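Local coordinates for PmbA-related protein (Thermotoga maritima, PDB 1VL4) that probably acts as a metallopeptidase of the PmbA/TldD (U62) family and may modulate DNA gyrase, at residues E112-E117 / D284-P289; A188-P193 / S223-K228; S293-D298 / N335-G340; K360-G365 / Y392-G397; R417-V422 / P435-E440. One frame throughout, in Å; residues are numbered along the deposited sequence. Where two conformers were deposited one is given.

Contact 1. Residues E112-E117 / D284-P289; sequences EYREME and DLPYHP
M116 lays its thioether end across P286 and the root of Y287. Its methyl CE comes within 3.7 Å of P286 CB, the two side chains crossing at about a right angle, while M116 SD lies 3.9 Å from Y287 CB. Nearer the backbone, M116 CB approaches Y287 CD1 at 3.8 Å, obliquely to the ring. CG of M116 sits between its own backbone N and carbonyl carbon (chi1 54°), and the bend at chi3 turns CE back onto the proline. The sulfur is 5.3 Å from the centroid of the Y287 ring and well off the ring normal, so this Met-aromatic contact is an oblique one. No hydrogen bond joins the two segments. The contact is surface packing between the long loop that separates helices 84-93 and 128-143 and the chain as it leaves strand 282-285 of the mixed sheet in the C-terminal part of the protein. R114 runs extended past the CG corner of the proline, with R114 CD 4.0 Å from P286 CG; its guanidinium also lies against the proline, obliquely, and is tied by a salt bridge from NH1 to E306. At the far end the main chain takes over: the carbonyl O of E117 lies near the plane of the Y287 ring, at its edge, 3.7 Å from Y287 CE1. P286 also packs against T304, and its backbone is hydrogen-bonded to T295.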
# COMPACT_ATOMS: atom_id res chain seq x y z
N GLU A 112 -13.15 6.82 33.06
CA GLU A 112 -11.88 6.24 33.49
C GLU A 112 -11.29 5.33 32.39
O GLU A 112 -12.02 4.58 31.72
CB GLU A 112 -12.03 5.39 34.74
CG GLU A 112 -12.58 6.14 35.94
CD GLU A 112 -12.55 5.29 37.25
OE1 GLU A 112 -11.98 4.14 37.29
OE2 GLU A 112 -13.14 5.82 38.23
N TYR A 113 -9.96 5.34 32.34
CA TYR A 113 -9.17 4.71 31.34
C TYR A 113 -8.20 3.85 32.08
O TYR A 113 -7.73 4.24 33.14
CB TYR A 113 -8.42 5.78 30.52
CG TYR A 113 -9.38 6.62 29.66
CD1 TYR A 113 -10.02 7.71 30.20
CD2 TYR A 113 -9.61 6.31 28.36
CE1 TYR A 113 -10.92 8.47 29.45
CE2 TYR A 113 -10.50 7.07 27.57
CZ TYR A 113 -11.15 8.14 28.16
OH TYR A 113 -12.04 8.88 27.44
N ARG A 114 -7.87 2.69 31.51
CA ARG A 114 -6.88 1.78 32.11
C ARG A 114 -5.51 2.41 31.99
O ARG A 114 -5.10 2.85 30.93
CB ARG A 114 -6.85 0.45 31.36
CG ARG A 114 -8.11 -0.38 31.46
CD ARG A 114 -7.86 -1.85 30.94
NE ARG A 114 -8.97 -2.73 31.39
CZ ARG A 114 -8.90 -4.06 31.47
NH1 ARG A 114 -7.80 -4.70 31.11
NH2 ARG A 114 -9.96 -4.74 31.87
N GLU A 115 -4.78 2.38 33.08
CA GLU A 115 -3.35 2.75 33.14
C GLU A 115 -2.49 1.62 32.63
O GLU A 115 -2.58 0.51 33.14
CB GLU A 115 -3.00 3.09 34.57
CG GLU A 115 -1.49 3.24 34.93
CD GLU A 115 -0.76 4.30 34.12
OE1 GLU A 115 -1.43 5.26 33.64
OE2 GLU A 115 0.49 4.17 33.97
N MET A 116 -1.63 1.91 31.65
CA MET A 116 -0.79 0.88 31.02
C MET A 116 0.58 1.47 30.63
O MET A 116 0.67 2.66 30.24
CB MET A 116 -1.50 0.22 29.85
CG MET A 116 -1.99 1.16 28.84
SD MET A 116 -2.80 0.47 27.38
CE MET A 116 -4.36 -0.10 28.07
N GLU A 117 1.63 0.66 30.76
CA GLU A 117 3.01 1.09 30.53
C GLU A 117 3.37 0.85 29.07
O GLU A 117 4.04 -0.10 28.74
CB GLU A 117 4.03 0.45 31.53
CG GLU A 117 5.31 1.34 31.54
CD GLU A 117 6.55 0.77 32.26
OE1 GLU A 117 6.76 -0.47 32.29
OE2 GLU A 117 7.33 1.62 32.74
N ASP A 284 -10.28 -9.77 23.32
CA ASP A 284 -9.71 -8.47 22.89
C ASP A 284 -9.11 -7.87 24.14
O ASP A 284 -9.82 -7.64 25.12
CB ASP A 284 -10.80 -7.57 22.29
CG ASP A 284 -10.25 -6.15 21.88
OD1 ASP A 284 -9.02 -5.97 21.77
OD2 ASP A 284 -11.05 -5.19 21.77
N LEU A 285 -7.78 -7.68 24.11
CA LEU A 285 -7.05 -7.17 25.26
C LEU A 285 -6.55 -5.75 24.96
O LEU A 285 -5.93 -5.54 23.93
CB LEU A 285 -5.83 -8.05 25.52
CG LEU A 285 -5.81 -9.06 26.63
CD1 LEU A 285 -7.05 -9.95 26.73
CD2 LEU A 285 -4.53 -9.85 26.50
N PRO A 286 -6.80 -4.78 25.86
CA PRO A 286 -6.22 -3.41 25.66
C PRO A 286 -4.68 -3.36 25.66
O PRO A 286 -4.08 -2.48 25.08
CB PRO A 286 -6.76 -2.63 26.86
CG PRO A 286 -8.02 -3.40 27.29
CD PRO A 286 -7.73 -4.84 27.01
N TYR A 287 -4.09 -4.27 26.41
CA TYR A 287 -2.67 -4.23 26.65
C TYR A 287 -2.04 -5.59 26.77
O TYR A 287 -2.59 -6.48 27.39
CB TYR A 287 -2.37 -3.42 27.88
CG TYR A 287 -0.95 -3.47 28.36
CD1 TYR A 287 0.04 -2.59 27.88
CD2 TYR A 287 -0.61 -4.35 29.38
CE1 TYR A 287 1.35 -2.65 28.36
CE2 TYR A 287 0.70 -4.45 29.83
CZ TYR A 287 1.66 -3.58 29.34
OH TYR A 287 2.89 -3.67 29.91
N HIS A 288 -0.86 -5.71 26.16
CA HIS A 288 0.11 -6.75 26.42
C HIS A 288 1.50 -6.07 26.32
O HIS A 288 1.71 -5.22 25.46
CB HIS A 288 -0.03 -7.86 25.37
CG HIS A 288 0.87 -9.03 25.61
ND1 HIS A 288 2.25 -8.97 25.43
CD2 HIS A 288 0.60 -10.28 26.05
CE1 HIS A 288 2.77 -10.15 25.70
NE2 HIS A 288 1.80 -10.97 26.05
N PRO A 289 2.42 -6.42 27.20
CA PRO A 289 3.74 -5.81 27.21
C PRO A 289 4.47 -5.73 25.88
O PRO A 289 5.14 -4.75 25.65
CB PRO A 289 4.53 -6.70 28.18
CG PRO A 289 3.49 -7.24 29.09
CD PRO A 289 2.25 -7.39 28.30

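Contact 2. Residues A188-P193 / S223-K228; sequences ARDANP and SLIGSK
The chain at 223-228 leaves helix 210-223 through a type II beta turn from L224 to S227, and the loop 188-193 runs past it, closest at D190 and I225, whose CA atoms are 5.8 Å apart. The turn is closed by the backbone bond from S227 N to L224 O, and S227 OG gives the same carbonyl a second, 2.7 Å bond, so two donors from one residue grip L224 O. Across the contact a single hydrogen bond forms: G226 N donates to D190 OD2 at 3.1 Å, meeting the oxygen from above the carboxylate plane, 47° out of it. With chi1 at -164°, CG of D190 lies opposite its backbone N and the carboxylate extends over the turn. The same OD2 also forms a salt bridge with R194, which probably helps to fix its position. I225 fills the apolar side: its CD1 lies 4.0 Å from A188 CB and 3.7 Å from R189 O, while I225 CG2 turns to D190 OD1 at 3.9 Å. The arrangement is that of an aspartate in a beta-hairpin connection, between strands 172-188 and 194-202, binding a backbone N-H of the type II turn that follows helix 210-223.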
# COMPACT_ATOMS: atom_id res chain seq x y z
N ALA A 188 18.57 -21.45 3.19
CA ALA A 188 19.40 -22.65 3.33
C ALA A 188 19.54 -23.40 1.98
O ALA A 188 18.65 -23.38 1.13
CB ALA A 188 18.80 -23.57 4.38
N ARG A 189 20.70 -24.02 1.79
CA ARG A 189 21.01 -24.73 0.58
C ARG A 189 20.22 -26.04 0.47
O ARG A 189 20.27 -26.86 1.36
CB ARG A 189 22.49 -25.04 0.56
CG ARG A 189 22.94 -25.80 -0.66
CD ARG A 189 24.40 -26.15 -0.57
NE ARG A 189 25.26 -24.99 -0.74
CZ ARG A 189 25.79 -24.28 0.26
NH1 ARG A 189 25.62 -24.61 1.55
NH2 ARG A 189 26.52 -23.24 -0.04
N ASP A 190 19.50 -26.23 -0.65
CA ASP A 190 18.78 -27.47 -0.91
C ASP A 190 18.41 -27.57 -2.41
O ASP A 190 18.55 -26.60 -3.14
CB ASP A 190 17.53 -27.54 -0.00
CG ASP A 190 16.93 -28.92 0.11
OD1 ASP A 190 17.63 -29.91 -0.20
OD2 ASP A 190 15.75 -29.02 0.52
N ALA A 191 17.96 -28.74 -2.85
CA ALA A 191 17.45 -28.92 -4.23
C ALA A 191 16.58 -27.76 -4.74
O ALA A 191 16.69 -27.33 -5.90
CB ALA A 191 16.69 -30.22 -4.32
N ASN A 192 15.68 -27.32 -3.86
CA ASN A 192 15.00 -26.03 -3.95
C ASN A 192 15.45 -25.28 -2.71
O ASN A 192 15.36 -25.81 -1.61
CB ASN A 192 13.48 -26.19 -3.89
CG ASN A 192 12.93 -27.10 -4.98
OD1 ASN A 192 13.14 -26.86 -6.16
ND2 ASN A 192 12.22 -28.16 -4.59
N PRO A 193 15.93 -24.04 -2.86
CA PRO A 193 16.35 -23.32 -1.65
C PRO A 193 15.23 -23.14 -0.61
O PRO A 193 14.08 -22.90 -0.97
CB PRO A 193 16.81 -21.97 -2.20
CG PRO A 193 17.14 -22.23 -3.63
CD PRO A 193 16.15 -23.26 -4.08
N SER A 223 15.96 -26.56 8.84
CA SER A 223 15.06 -27.65 9.19
C SER A 223 14.20 -28.12 8.01
O SER A 223 13.69 -29.25 8.03
CB SER A 223 14.18 -27.25 10.36
OG SER A 223 13.25 -26.27 9.99
N LEU A 224 14.07 -27.27 6.99
CA LEU A 224 13.33 -27.62 5.78
C LEU A 224 14.20 -28.31 4.73
O LEU A 224 13.70 -28.72 3.67
CB LEU A 224 12.66 -26.38 5.17
CG LEU A 224 11.62 -25.73 6.05
CD1 LEU A 224 11.20 -24.41 5.42
CD2 LEU A 224 10.42 -26.65 6.28
N ILE A 225 15.49 -28.45 5.00
CA ILE A 225 16.35 -29.16 4.05
C ILE A 225 15.91 -30.60 4.03
O ILE A 225 15.72 -31.20 5.09
CB ILE A 225 17.82 -29.08 4.44
CG1 ILE A 225 18.30 -27.61 4.39
CG2 ILE A 225 18.67 -30.02 3.56
CD1 ILE A 225 19.70 -27.46 4.95
N GLY A 226 15.76 -31.15 2.81
CA GLY A 226 15.24 -32.50 2.59
C GLY A 226 13.72 -32.58 2.62
O GLY A 226 13.15 -33.66 2.80
N SER A 227 13.05 -31.45 2.47
CA SER A 227 11.61 -31.45 2.35
C SER A 227 11.17 -32.36 1.20
O SER A 227 11.92 -32.60 0.26
CB SER A 227 11.07 -30.04 2.16
OG SER A 227 11.10 -29.33 3.38
N LYS A 228 9.97 -32.90 1.35
CA LYS A 228 9.34 -33.77 0.37
C LYS A 228 7.91 -33.28 0.33
O LYS A 228 7.42 -32.73 1.30
CB LYS A 228 9.38 -35.22 0.83
CG LYS A 228 10.79 -35.72 1.17
CD LYS A 228 10.80 -37.16 1.66
CE LYS A 228 10.64 -38.17 0.53
NZ LYS A 228 11.72 -38.10 -0.51

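Contact 3. Residues S293-D298 / N335-G340; sequences SSTPFD and NGFVGG
This is a buried contact between a loop and a short, weakly bonded strand in the C-terminal part of the protein, where the connection between strands 282-285 and 307-311 meets strand 336-337. D298 carries it with both its carboxylate and its methylene. G336 N donates to D298 OD2 at 2.9 Å with an N-H...O angle of 156°, reaching the oxygen from above the carboxylate plane. The other oxygen, D298 OD1, accepts from the backbone N of E300 and of V302, so the carboxylate binds its own loop as well as the neighbouring segment. A chi1 of 73° directs the D298 carboxylate to G336 while CB stays over one face of the F337 ring. That CH-pi contact has D298 CB 4.0 Å from the ring centroid, 17° off the normal. T295 reaches the same ring at its edge, with T295 CG2 4.1 Å from F337 CZ, the two side chains coming from opposite directions. The hydroxyl of T295 turns back on its own loop, where OG1 donates to F297 O at 3.0 Å on a lone pair in the carbonyl plane. Beyond the ring, F337 to G340 form a type II beta turn, closed by a bond from G340 N to F337 O. It joins strands 336-337 and 340-341 in a small two-stranded beta-hairpin, whose F337 ring the 293-298 loop meets over one face and at the edge.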
# COMPACT_ATOMS: atom_id res chain seq x y z
N SER A 293 0.47 -2.14 19.55
CA SER A 293 -0.74 -1.37 19.37
C SER A 293 -1.54 -1.10 20.66
O SER A 293 -2.54 -0.40 20.61
CB SER A 293 -1.63 -2.04 18.37
OG SER A 293 -0.93 -1.95 17.11
N SER A 294 -1.04 -1.58 21.81
CA SER A 294 -1.72 -1.41 23.10
C SER A 294 -1.97 0.07 23.35
O SER A 294 -1.11 0.88 23.06
CB SER A 294 -0.93 -2.03 24.22
OG SER A 294 -0.74 -3.46 24.06
N THR A 295 -3.19 0.41 23.80
CA THR A 295 -3.58 1.79 23.98
C THR A 295 -4.78 1.80 24.91
O THR A 295 -5.54 0.86 24.90
CB THR A 295 -3.96 2.46 22.64
OG1 THR A 295 -4.36 3.84 22.86
CG2 THR A 295 -5.08 1.70 21.90
N PRO A 296 -4.88 2.82 25.76
CA PRO A 296 -6.01 3.00 26.67
C PRO A 296 -7.27 3.58 26.04
O PRO A 296 -8.29 3.60 26.68
CB PRO A 296 -5.44 3.92 27.74
CG PRO A 296 -4.40 4.64 27.08
CD PRO A 296 -3.81 3.81 26.03
N PHE A 297 -7.20 4.06 24.78
CA PHE A 297 -8.38 4.60 24.13
C PHE A 297 -8.32 4.41 22.68
O PHE A 297 -7.20 4.29 22.08
CB PHE A 297 -8.65 6.07 24.57
CG PHE A 297 -7.48 7.02 24.29
CD1 PHE A 297 -7.29 7.53 23.01
CD2 PHE A 297 -6.60 7.36 25.29
CE1 PHE A 297 -6.27 8.41 22.75
CE2 PHE A 297 -5.55 8.20 25.05
CZ PHE A 297 -5.36 8.73 23.79
N ASP A 298 -9.51 4.29 22.09
CA ASP A 298 -9.64 4.21 20.64
C ASP A 298 -9.55 5.60 19.94
O ASP A 298 -9.26 6.61 20.59
CB ASP A 298 -10.90 3.35 20.26
CG ASP A 298 -12.21 4.06 20.52
OD1 ASP A 298 -12.17 5.29 20.75
OD2 ASP A 298 -13.27 3.39 20.43
N ASN A 335 -13.48 0.11 20.31
CA ASN A 335 -12.85 -0.47 19.12
C ASN A 335 -12.95 0.40 17.86
O ASN A 335 -12.68 -0.07 16.74
CB ASN A 335 -13.42 -1.88 18.91
CG ASN A 335 -13.05 -2.81 20.06
OD1 ASN A 335 -13.84 -3.04 21.02
ND2 ASN A 335 -11.82 -3.31 20.02
N GLY A 336 -13.29 1.69 18.04
CA GLY A 336 -13.52 2.59 16.92
C GLY A 336 -12.20 3.21 16.54
O GLY A 336 -11.75 4.19 17.14
N PHE A 337 -11.54 2.58 15.57
CA PHE A 337 -10.25 3.06 15.07
C PHE A 337 -10.39 3.54 13.62
O PHE A 337 -11.34 3.18 12.91
CB PHE A 337 -9.19 1.94 15.18
CG PHE A 337 -8.81 1.62 16.58
CD1 PHE A 337 -7.86 2.37 17.24
CD2 PHE A 337 -9.40 0.54 17.27
CE1 PHE A 337 -7.51 2.08 18.51
CE2 PHE A 337 -9.08 0.28 18.61
CZ PHE A 337 -8.12 1.00 19.21
N VAL A 338 -9.49 4.43 13.22
CA VAL A 338 -9.49 4.93 11.86
C VAL A 338 -9.26 3.75 10.92
O VAL A 338 -8.36 2.93 11.11
CB VAL A 338 -8.41 6.04 11.64
CG1 VAL A 338 -8.60 7.22 12.62
CG2 VAL A 338 -7.00 5.49 11.78
N GLY A 339 -10.10 3.59 9.93
CA GLY A 339 -9.87 2.49 9.00
C GLY A 339 -10.78 1.31 9.23
O GLY A 339 -10.96 0.47 8.35
N GLY A 340 -11.40 1.26 10.40
CA GLY A 340 -12.25 0.15 10.70
C GLY A 340 -12.25 -0.19 12.16
O GLY A 340 -11.25 0.05 12.89

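Contact 4. Residues K360-G365 / Y392-G397; sequences KEMDRG and YWVENG
G365 and V394 form an antiparallel hydrogen-bonded pair: V394 N donates to G365 O at 2.9 Å, and G365 N returns a bond to V394 O at 3.2 Å. Next to it, G397 N donates to D363 O at 2.9 Å, tying the residue just after the helix to the turn beyond strand 384-395. R364 CA adds a CA-H...O contact to V394 O at 3.4 Å. Over this backbone lies W393, one face of its indole resting on G365 O, 3.3 Å above the plane. The edge of the same ring points into the R364 guanidinium, with W393 CZ2 3.7 Å above the centre of that group and the two planes 88° apart; the edge-on approach makes this a different contact from a cation-pi stack. R364 gets there as a chain extended from CG to NE. From the helix, M362 CE touches V394 CG2 at 3.7 Å. K360 bends at chi2 and chi4 so that its CD lies 3.3 Å from G397 O, a buried carbonyl with no polar partner in the model. D363, with positive phi, turns the chain out of helix 355-362 and into strand 365-372. Outward, W393 meets the rings of Y235 and H401, while M362 packs on P236 and L238 of strand 233-239, so the helix end is pinned against the sheet in which 365-372 lies between 233-239 and 384-395.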
# COMPACT_ATOMS: atom_id res chain seq x y z
N LYS A 360 3.17 -34.89 20.24
CA LYS A 360 2.95 -36.19 20.80
C LYS A 360 1.47 -36.54 20.73
O LYS A 360 1.10 -37.64 20.27
CB LYS A 360 3.45 -36.24 22.25
CG LYS A 360 4.83 -36.88 22.50
CD LYS A 360 5.90 -36.44 21.52
CE LYS A 360 7.13 -37.32 21.61
NZ LYS A 360 6.85 -38.75 21.22
N GLU A 361 0.60 -35.62 21.15
CA GLU A 361 -0.85 -35.89 21.09
C GLU A 361 -1.35 -36.10 19.66
O GLU A 361 -2.17 -36.97 19.42
CB GLU A 361 -1.66 -34.76 21.69
CG GLU A 361 -1.46 -34.53 23.16
CD GLU A 361 -2.36 -35.38 23.99
OE1 GLU A 361 -2.98 -36.31 23.43
OE2 GLU A 361 -2.45 -35.11 25.21
N MET A 362 -0.90 -35.26 18.72
CA MET A 362 -1.28 -35.43 17.33
C MET A 362 -0.79 -36.77 16.77
O MET A 362 -1.52 -37.44 16.04
CB MET A 362 -0.71 -34.32 16.46
CG MET A 362 -1.10 -34.50 14.96
SD MET A 362 -0.63 -33.12 13.91
CE MET A 362 1.16 -33.28 13.96
N ASP A 363 0.46 -37.09 17.08
CA ASP A 363 1.14 -38.33 16.75
C ASP A 363 1.46 -38.53 15.26
O ASP A 363 2.54 -39.02 14.90
CB ASP A 363 0.36 -39.54 17.27
CG ASP A 363 1.03 -40.86 16.91
OD1 ASP A 363 2.13 -41.11 17.46
OD2 ASP A 363 0.50 -41.63 16.08
N ARG A 364 0.51 -38.24 14.39
CA ARG A 364 0.74 -38.37 12.96
C ARG A 364 -0.05 -37.32 12.16
O ARG A 364 -1.25 -37.21 12.28
CB ARG A 364 0.39 -39.77 12.53
CG ARG A 364 0.81 -40.13 11.14
CD ARG A 364 0.54 -41.60 10.93
NE ARG A 364 0.84 -42.01 9.58
CZ ARG A 364 0.07 -41.74 8.52
NH1 ARG A 364 -1.06 -41.06 8.66
NH2 ARG A 364 0.44 -42.17 7.31
N GLY A 365 0.64 -36.53 11.36
CA GLY A 365 -0.03 -35.40 10.74
C GLY A 365 0.93 -34.34 10.25
O GLY A 365 2.13 -34.59 10.13
N TYR A 392 5.89 -29.50 8.14
CA TYR A 392 6.63 -30.74 8.38
C TYR A 392 5.63 -31.89 8.43
O TYR A 392 4.45 -31.67 8.74
CB TYR A 392 7.34 -30.63 9.75
CG TYR A 392 8.32 -29.49 9.79
CD1 TYR A 392 7.87 -28.20 10.02
CD2 TYR A 392 9.68 -29.67 9.51
CE1 TYR A 392 8.74 -27.12 9.99
CE2 TYR A 392 10.58 -28.57 9.51
CZ TYR A 392 10.09 -27.31 9.75
OH TYR A 392 10.91 -26.18 9.77
N TRP A 393 6.12 -33.10 8.19
CA TRP A 393 5.40 -34.35 8.40
C TRP A 393 5.83 -34.91 9.77
O TRP A 393 7.02 -34.88 10.12
CB TRP A 393 5.70 -35.37 7.30
CG TRP A 393 4.97 -36.66 7.52
CD1 TRP A 393 5.50 -37.86 7.89
CD2 TRP A 393 3.55 -36.85 7.44
NE1 TRP A 393 4.50 -38.79 8.03
CE2 TRP A 393 3.29 -38.19 7.78
CE3 TRP A 393 2.47 -36.02 7.13
CZ2 TRP A 393 2.00 -38.71 7.79
CZ3 TRP A 393 1.20 -36.55 7.15
CH2 TRP A 393 0.97 -37.86 7.48
N VAL A 394 4.86 -35.39 10.55
CA VAL A 394 5.11 -35.96 11.85
C VAL A 394 4.67 -37.40 11.79
O VAL A 394 3.60 -37.71 11.30
CB VAL A 394 4.28 -35.21 12.92
CG1 VAL A 394 4.42 -35.86 14.30
CG2 VAL A 394 4.68 -33.75 12.96
N GLU A 395 5.51 -38.30 12.25
CA GLU A 395 5.09 -39.67 12.56
C GLU A 395 5.63 -40.08 13.92
O GLU A 395 6.74 -39.71 14.31
CB GLU A 395 5.47 -40.68 11.47
CG GLU A 395 6.54 -40.22 10.52
CD GLU A 395 6.80 -41.22 9.40
OE1 GLU A 395 5.90 -42.05 9.10
OE2 GLU A 395 7.92 -41.15 8.81
N ASN A 396 4.82 -40.84 14.63
CA ASN A 396 5.12 -41.26 15.99
C ASN A 396 5.47 -40.13 16.91
O ASN A 396 6.33 -40.31 17.75
CB ASN A 396 6.23 -42.30 15.98
CG ASN A 396 5.81 -43.55 15.29
OD1 ASN A 396 4.80 -44.16 15.67
ND2 ASN A 396 6.54 -43.93 14.22
N GLY A 397 4.82 -38.98 16.75
CA GLY A 397 5.00 -37.86 17.66
C GLY A 397 6.28 -37.04 17.48
O GLY A 397 6.61 -36.18 18.33

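Contact 5. Residues R417-V422 / P435-E440; sequences RKIVLV and PSVLVE
I419 and V437 cross obliquely, I419 CG2 lying 3.8 Å from V437 CB, while I419 CG1 also touches V439 CG2; these three side chains share one face of the sheet with V422. Further along that face V422, with chi1 at -177°, presses its CG1 on P435 CG at 3.5 Å. L421 and L438 point to the other face, where they meet through their CB atoms, and the isobutyl group of L438 extends to V420, with L438 CD2 4.0 Å from V420 CG2. V420 CG1 in turn lies beside the carboxylate of E440, 3.8 Å from E440 OE1, and the K418 side chain touches V439 and E440 through its CB before leading away to a hydrogen bond from NZ to V441 O. Three backbone bonds hold the strands together. V420 N donates to L438 O at 2.9 Å and L438 N to L421 O at 2.8 Å, so both the N and the O of L438 are used, by two successive residues opposite; E440 N donates to K418 O. L421 N, between them, is buried without a partner in the model. L421 also packs on L358 of helix 355-362, and V422, P435 and V437 reach L348. The one-residue shift of register between I419 and L421 is a beta bulge in the antiparallel strand pair 419-422 with 437-439: V420 and L421 together lie opposite L438, V420 being the extra residue.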
# COMPACT_ATOMS: atom_id res chain seq x y z
N ARG A 417 -13.87 -24.49 14.79
CA ARG A 417 -14.64 -25.63 15.30
C ARG A 417 -13.77 -26.84 15.57
O ARG A 417 -14.06 -27.60 16.48
CB ARG A 417 -15.76 -26.09 14.34
CG ARG A 417 -16.92 -25.14 14.15
CD ARG A 417 -17.82 -25.11 15.36
NE ARG A 417 -18.66 -26.30 15.44
CZ ARG A 417 -19.26 -26.73 16.55
NH1 ARG A 417 -20.01 -27.82 16.49
NH2 ARG A 417 -19.09 -26.10 17.72
N LYS A 418 -12.74 -27.03 14.76
CA LYS A 418 -11.88 -28.22 14.82
C LYS A 418 -10.61 -28.02 15.63
O LYS A 418 -9.76 -28.88 15.67
CB LYS A 418 -11.52 -28.63 13.40
CG LYS A 418 -12.77 -29.13 12.64
CD LYS A 418 -12.44 -29.74 11.28
CE LYS A 418 -11.94 -28.71 10.26
NZ LYS A 418 -11.74 -29.39 8.92
N ILE A 419 -10.46 -26.88 16.28
CA ILE A 419 -9.33 -26.77 17.23
C ILE A 419 -9.68 -27.61 18.48
O ILE A 419 -10.55 -27.27 19.25
CB ILE A 419 -8.97 -25.32 17.57
CG1 ILE A 419 -8.37 -24.62 16.33
CG2 ILE A 419 -7.94 -25.28 18.74
CD1 ILE A 419 -8.33 -23.06 16.41
N VAL A 420 -9.01 -28.74 18.63
CA VAL A 420 -9.30 -29.63 19.74
C VAL A 420 -8.35 -29.47 20.94
O VAL A 420 -8.69 -29.85 22.05
CB VAL A 420 -9.37 -31.14 19.26
CG1 VAL A 420 -10.45 -31.30 18.20
CG2 VAL A 420 -8.03 -31.65 18.73
N LEU A 421 -7.16 -28.92 20.71
CA LEU A 421 -6.19 -28.65 21.77
C LEU A 421 -5.38 -27.42 21.47
O LEU A 421 -4.96 -27.21 20.33
CB LEU A 421 -5.21 -29.80 21.92
CG LEU A 421 -5.57 -31.06 22.69
CD1 LEU A 421 -4.41 -32.06 22.49
CD2 LEU A 421 -5.85 -30.78 24.18
N VAL A 422 -5.12 -26.63 22.52
CA VAL A 422 -4.45 -25.34 22.45
C VAL A 422 -3.19 -25.39 23.32
O VAL A 422 -3.24 -25.82 24.46
CB VAL A 422 -5.40 -24.21 22.91
CG1 VAL A 422 -4.78 -22.83 22.77
CG2 VAL A 422 -6.74 -24.28 22.10
N PRO A 435 -0.94 -19.01 20.79
CA PRO A 435 -0.11 -20.21 20.87
C PRO A 435 -0.31 -21.08 19.64
O PRO A 435 -1.03 -20.71 18.73
CB PRO A 435 -0.66 -20.89 22.11
CG PRO A 435 -2.13 -20.63 22.01
CD PRO A 435 -2.27 -19.26 21.37
N SER A 436 0.36 -22.20 19.58
CA SER A 436 0.11 -23.21 18.58
C SER A 436 -1.22 -23.90 18.96
O SER A 436 -1.64 -23.85 20.10
CB SER A 436 1.27 -24.22 18.55
OG SER A 436 2.51 -23.57 18.34
N VAL A 437 -1.88 -24.48 17.96
CA VAL A 437 -3.09 -25.29 18.13
C VAL A 437 -3.03 -26.56 17.30
O VAL A 437 -2.31 -26.64 16.26
CB VAL A 437 -4.38 -24.52 17.71
CG1 VAL A 437 -4.56 -23.29 18.57
CG2 VAL A 437 -4.37 -24.17 16.18
N LEU A 438 -3.76 -27.56 17.79
CA LEU A 438 -4.06 -28.77 17.07
C LEU A 438 -5.48 -28.73 16.47
O LEU A 438 -6.49 -28.60 17.19
CB LEU A 438 -3.91 -30.00 17.97
CG LEU A 438 -4.28 -31.30 17.27
CD1 LEU A 438 -3.43 -31.54 16.00
CD2 LEU A 438 -4.14 -32.44 18.28
N VAL A 439 -5.52 -28.81 15.14
CA VAL A 439 -6.75 -28.78 14.35
C VAL A 439 -7.01 -30.25 13.91
O VAL A 439 -6.14 -30.92 13.31
CB VAL A 439 -6.62 -27.81 13.11
CG1 VAL A 439 -7.93 -27.70 12.33
CG2 VAL A 439 -6.16 -26.45 13.50
N GLU A 440 -8.21 -30.74 14.25
CA GLU A 440 -8.59 -32.13 14.00
C GLU A 440 -8.22 -32.64 12.61
O GLU A 440 -7.66 -33.77 12.43
CB GLU A 440 -10.09 -32.28 14.20
CG GLU A 440 -10.62 -33.72 14.04
CD GLU A 440 -10.44 -34.61 15.27
OE1 GLU A 440 -9.52 -34.36 16.08
OE2 GLU A 440 -11.23 -35.58 15.39

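In the fold
The contacts form two clusters. Contacts 1 and 3, with centres about 12 Å apart, touch directly: D284 OD2 and N335 ND2 are 2.7 Å apart, a probable hydrogen bond, and H288 N probably bonds S294 OG. Contacts 2, 4 and 5 follow one another as a second group. Contact 2 meets contact 4 where L224 packs on Y392, and contacts 4 and 5, with centres about 14 Å apart, touch, M362 SD lying 3.8 Å from L438 CD1; both reach the same mixed sheet. Contacts 1 and 2 lie on opposite sides of the chain's centre, about 43 Å apart between centres. Contacts 1 and 5 approach to about 10 Å between nearest atoms without touching.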